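Carbohydrate kinase, pfkB family (Enterococcus faecalis, PDB 3KTN) probably phosphorylates a sugar acid, with 2-keto-3-deoxygluconate as the likely substrate, as a magnesium-binding kinase of the PfkB (ribokinase-like) family. Local coordinates at residues A[38-47]-A[316-325]. Sequence-based numbering, arbitrary orientation.
Sequences VNLLANLAHF and DIPLTTVKQV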
loop_
_atom_site.group_PDB
_atom_site.type_symbol
_atom_site.label_atom_id
_atom_site.label_comp_id
_atom_site.label_asym_id
_atom_site.label_seq_id
_atom_site.Cartn_x
_atom_site.Cartn_y
_atom_site.Cartn_z
ATOM N N VAL A 38 4.386 -0.853 27.375
ATOM C CA VAL A 38 4.386 0.155 26.316
ATOM C C VAL A 38 3.000 0.772 26.192
ATOM O O VAL A 38 2.861 1.997 26.172
ATOM C CB VAL A 38 4.805 -0.465 24.960
ATOM C CG1 VAL A 38 4.862 0.609 23.872
ATOM C CG2 VAL A 38 6.162 -1.139 25.113
ATOM N N ASN A 39 1.975 -0.076 26.137
ATOM C CA ASN A 39 0.596 0.400 26.001
ATOM C C ASN A 39 0.218 1.301 27.163
ATOM O O ASN A 39 -0.386 2.366 26.977
ATOM C CB ASN A 39 -0.395 -0.775 25.950
ATOM C CG ASN A 39 -0.042 -1.794 24.880
ATOM O OD1 ASN A 39 0.703 -1.497 23.942
ATOM N ND2 ASN A 39 -0.588 -2.999 25.007
ATOM N N LEU A 40 0.560 0.854 28.364
ATOM C CA LEU A 40 0.253 1.608 29.568
ATOM C C LEU A 40 0.923 2.977 29.574
ATOM O O LEU A 40 0.249 4.006 29.662
ATOM C CB LEU A 40 0.698 0.823 30.807
ATOM C CG LEU A 40 0.389 1.513 32.142
ATOM C CD1 LEU A 40 -1.121 1.681 32.281
ATOM C CD2 LEU A 40 0.947 0.696 33.306
ATOM N N LEU A 41 2.249 2.987 29.483
ATOM C CA LEU A 41 2.994 4.239 29.504
ATOM C C LEU A 41 2.651 5.170 28.338
ATOM O O LEU A 41 2.630 6.399 28.503
ATOM C CB LEU A 41 4.497 3.956 29.521
ATOM C CG LEU A 41 5.014 3.135 30.710
ATOM C CD1 LEU A 41 6.536 3.098 30.664
ATOM C CD2 LEU A 41 4.521 3.739 32.027
ATOM N N ALA A 42 2.385 4.591 27.168
ATOM C CA ALA A 42 2.043 5.385 25.989
ATOM C C ALA A 42 0.767 6.177 26.248
ATOM O O ALA A 42 0.702 7.373 25.968
ATOM C CB ALA A 42 1.853 4.480 24.767
ATOM N N ASN A 43 -0.247 5.508 26.788
ATOM C CA ASN A 43 -1.511 6.173 27.071
ATOM C C ASN A 43 -1.327 7.237 28.156
ATOM O O ASN A 43 -1.846 8.347 28.038
ATOM C CB ASN A 43 -2.569 5.160 27.513
ATOM C CG ASN A 43 -3.979 5.685 27.335
ATOM O OD1 ASN A 43 -4.184 6.879 27.088
ATOM N ND2 ASN A 43 -4.961 4.801 27.458
ATOM N N LEU A 44 -0.594 6.894 29.214
ATOM C CA LEU A 44 -0.341 7.839 30.304
ATOM C C LEU A 44 0.457 9.053 29.797
ATOM O O LEU A 44 0.235 10.178 30.242
ATOM C CB LEU A 44 0.409 7.140 31.445
ATOM C CG LEU A 44 -0.408 6.089 32.211
ATOM C CD1 LEU A 44 0.468 5.381 33.238
ATOM C CD2 LEU A 44 -1.594 6.764 32.891
ATOM N N ALA A 45 1.380 8.828 28.863
ATOM C CA ALA A 45 2.156 9.937 28.308
ATOM C C ALA A 45 1.204 10.826 27.508
ATOM O O ALA A 45 1.341 12.050 27.495
ATOM C CB ALA A 45 3.280 9.411 27.412
ATOM N N HIS A 46 0.232 10.211 26.843
ATOM C CA HIS A 46 -0.738 10.981 26.080
ATOM C C HIS A 46 -1.675 11.728 27.021
ATOM O O HIS A 46 -2.342 12.681 26.618
ATOM C CB HIS A 46 -1.537 10.075 25.137
ATOM C CG HIS A 46 -0.877 9.875 23.809
ATOM N ND1 HIS A 46 0.334 9.233 23.671
ATOM C CD2 HIS A 46 -1.223 10.299 22.570
ATOM C CE1 HIS A 46 0.709 9.275 22.404
ATOM N NE2 HIS A 46 -0.219 9.919 21.718
ATOM N N PHE A 47 -1.730 11.279 28.273
ATOM C CA PHE A 47 -2.552 11.937 29.280
ATOM C C PHE A 47 -1.685 13.013 29.935
ATOM O O PHE A 47 -2.086 13.656 30.907
ATOM C CB PHE A 47 -3.042 10.938 30.337
ATOM C CG PHE A 47 -4.163 10.044 29.869
ATOM C CD1 PHE A 47 -5.034 10.452 28.858
ATOM C CD2 PHE A 47 -4.389 8.815 30.486
ATOM C CE1 PHE A 47 -6.118 9.650 28.471
ATOM C CE2 PHE A 47 -5.468 8.008 30.107
ATOM C CZ PHE A 47 -6.333 8.430 29.096
ATOM N N ASP A 316 -2.541 -2.249 19.501
ATOM C CA ASP A 316 -2.496 -2.314 20.971
ATOM C C ASP A 316 -2.407 -0.992 21.723
ATOM O O ASP A 316 -2.940 -0.863 22.829
ATOM C CB ASP A 316 -1.294 -3.139 21.442
ATOM C CG ASP A 316 -1.289 -4.545 20.900
ATOM O OD1 ASP A 316 -1.092 -5.475 21.706
ATOM O OD2 ASP A 316 -1.461 -4.729 19.677
ATOM N N ILE A 317 -1.697 -0.031 21.148
ATOM C CA ILE A 317 -1.489 1.253 21.808
ATOM C C ILE A 317 -2.726 2.128 21.915
ATOM O O ILE A 317 -3.306 2.514 20.904
ATOM C CB ILE A 317 -0.394 2.087 21.100
ATOM C CG1 ILE A 317 0.829 1.217 20.780
ATOM C CG2 ILE A 317 0.019 3.252 21.994
ATOM C CD1 ILE A 317 1.592 0.751 21.990
ATOM N N PRO A 318 -3.142 2.456 23.152
ATOM C CA PRO A 318 -4.317 3.305 23.385
ATOM C C PRO A 318 -3.843 4.750 23.243
ATOM O O PRO A 318 -3.245 5.311 24.169
ATOM C CB PRO A 318 -4.713 2.986 24.835
ATOM C CG PRO A 318 -3.982 1.691 25.149
ATOM C CD PRO A 318 -2.685 1.846 24.409
ATOM N N LEU A 319 -4.088 5.334 22.076
ATOM C CA LEU A 319 -3.678 6.703 21.783
ATOM C C LEU A 319 -4.834 7.676 22.017
ATOM O O LEU A 319 -5.406 8.223 21.065
ATOM C CB LEU A 319 -3.200 6.792 20.329
ATOM C CG LEU A 319 -2.001 5.903 19.963
ATOM C CD1 LEU A 319 -1.896 5.766 18.461
ATOM C CD2 LEU A 319 -0.721 6.491 20.528
ATOM N N THR A 320 -5.171 7.884 23.288
ATOM C CA THR A 320 -6.256 8.780 23.669
ATOM C C THR A 320 -5.758 9.914 24.558
ATOM O O THR A 320 -4.691 9.821 25.161
ATOM C CB THR A 320 -7.380 8.019 24.428
ATOM O OG1 THR A 320 -6.825 7.342 25.565
ATOM C CG2 THR A 320 -8.042 7.000 23.513
ATOM N N THR A 321 -6.528 10.996 24.617
ATOM C CA THR A 321 -6.172 12.140 25.445
ATOM C C THR A 321 -7.308 12.389 26.433
ATOM O O THR A 321 -8.429 11.913 26.231
ATOM C CB THR A 321 -5.973 13.409 24.600
ATOM O OG1 THR A 321 -7.222 13.785 24.008
ATOM C CG2 THR A 321 -4.946 13.165 23.502
ATOM N N VAL A 322 -7.017 13.129 27.497
ATOM C CA VAL A 322 -8.022 13.437 28.512
ATOM C C VAL A 322 -9.202 14.177 27.897
ATOM O O VAL A 322 -10.356 13.877 28.202
ATOM C CB VAL A 322 -7.421 14.288 29.660
ATOM C CG1 VAL A 322 -8.504 14.628 30.689
ATOM C CG2 VAL A 322 -6.301 13.521 30.336
ATOM N N LYS A 323 -8.918 15.130 27.017
ATOM C CA LYS A 323 -9.979 15.895 26.368
ATOM C C LYS A 323 -10.878 15.023 25.498
ATOM O O LYS A 323 -12.097 15.213 25.461
ATOM C CB LYS A 323 -9.381 17.025 25.526
ATOM C CG LYS A 323 -8.734 18.117 26.371
ATOM C CD LYS A 323 -8.297 19.304 25.530
ATOM C CE LYS A 323 -7.767 20.433 26.407
ATOM N NZ LYS A 323 -7.334 21.603 25.591
ATOM N N GLN A 324 -10.276 14.065 24.802
ATOM C CA GLN A 324 -11.029 13.170 23.934
ATOM C C GLN A 324 -12.001 12.321 24.747
ATOM O O GLN A 324 -13.173 12.190 24.394
ATOM C CB GLN A 324 -10.065 12.276 23.147
ATOM C CG GLN A 324 -10.725 11.147 22.365
ATOM C CD GLN A 324 -9.703 10.266 21.653
ATOM O OE1 GLN A 324 -8.675 9.897 22.229
ATOM N NE2 GLN A 324 -9.987 9.919 20.402
ATOM N N VAL A 325 -11.510 11.745 25.839
ATOM C CA VAL A 325 -12.340 10.914 26.708
ATOM C C VAL A 325 -13.484 11.748 27.284
ATOM O O VAL A 325 -14.638 11.320 27.279
ATOM C CB VAL A 325 -11.511 10.325 27.878
ATOM C CG1 VAL A 325 -12.397 9.462 28.761
ATOM C CG2 VAL A 325 -10.338 9.515 27.335
HETATM O O HOH W 1 -4.188 14.417 27.442
#
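I317 packs its CG2 methyl against the CB of A42 at 3.5 Å and sends CD1 on to CG1 of V38, 3.8 Å away, where the loop 316-321 runs along one side of helix 36-46. The next residue, P318, sets its ring across the turn from N39 to N43, CD 3.5 Å from N39 O and CB meeting the N43 side chain, which crosses it at about a right angle. Further along, the H46 imidazole meets L319, CE1 lying 3.6 Å from CD2. That ring is steadied by its own helix: with CG anti to the carbonyl carbon (chi1 -87°), ND1 donates to A42 O at 3.0 Å, from above the carbonyl plane and on the face away from H46 N, while NE2 bonds E24 of a second subunit. F47 turns a ring edge to the carbonyl carbon of T321 and touches V322 CG2 through CD1 (3.6 Å).

No clear direct hydrogen bond joins the two segments; a water does so instead, donating to H46 O at 2.7 Å and accepting from V322 N. It lies at the start of helix 322-330, where T321 is the N-cap and forms a capping box with Q324, OG1 accepting from Q324 N (3.2 Å).

Polar ends are held from outside: N39 by D280, T320 by N306, and D316 by a salt bridge to R14. The D316 side chain also touches I276, which with D274 forms the magnesium site, and stays about 6 Å from the ion. The contact thus packs the loop leading into helix 322-330 of this ribokinase-like fold along helix 36-46. Helix 278-291 packs on N43 and P318, helix 296-310 on F47 and V325, and strand 50-57 lies against L41, L44 and A45.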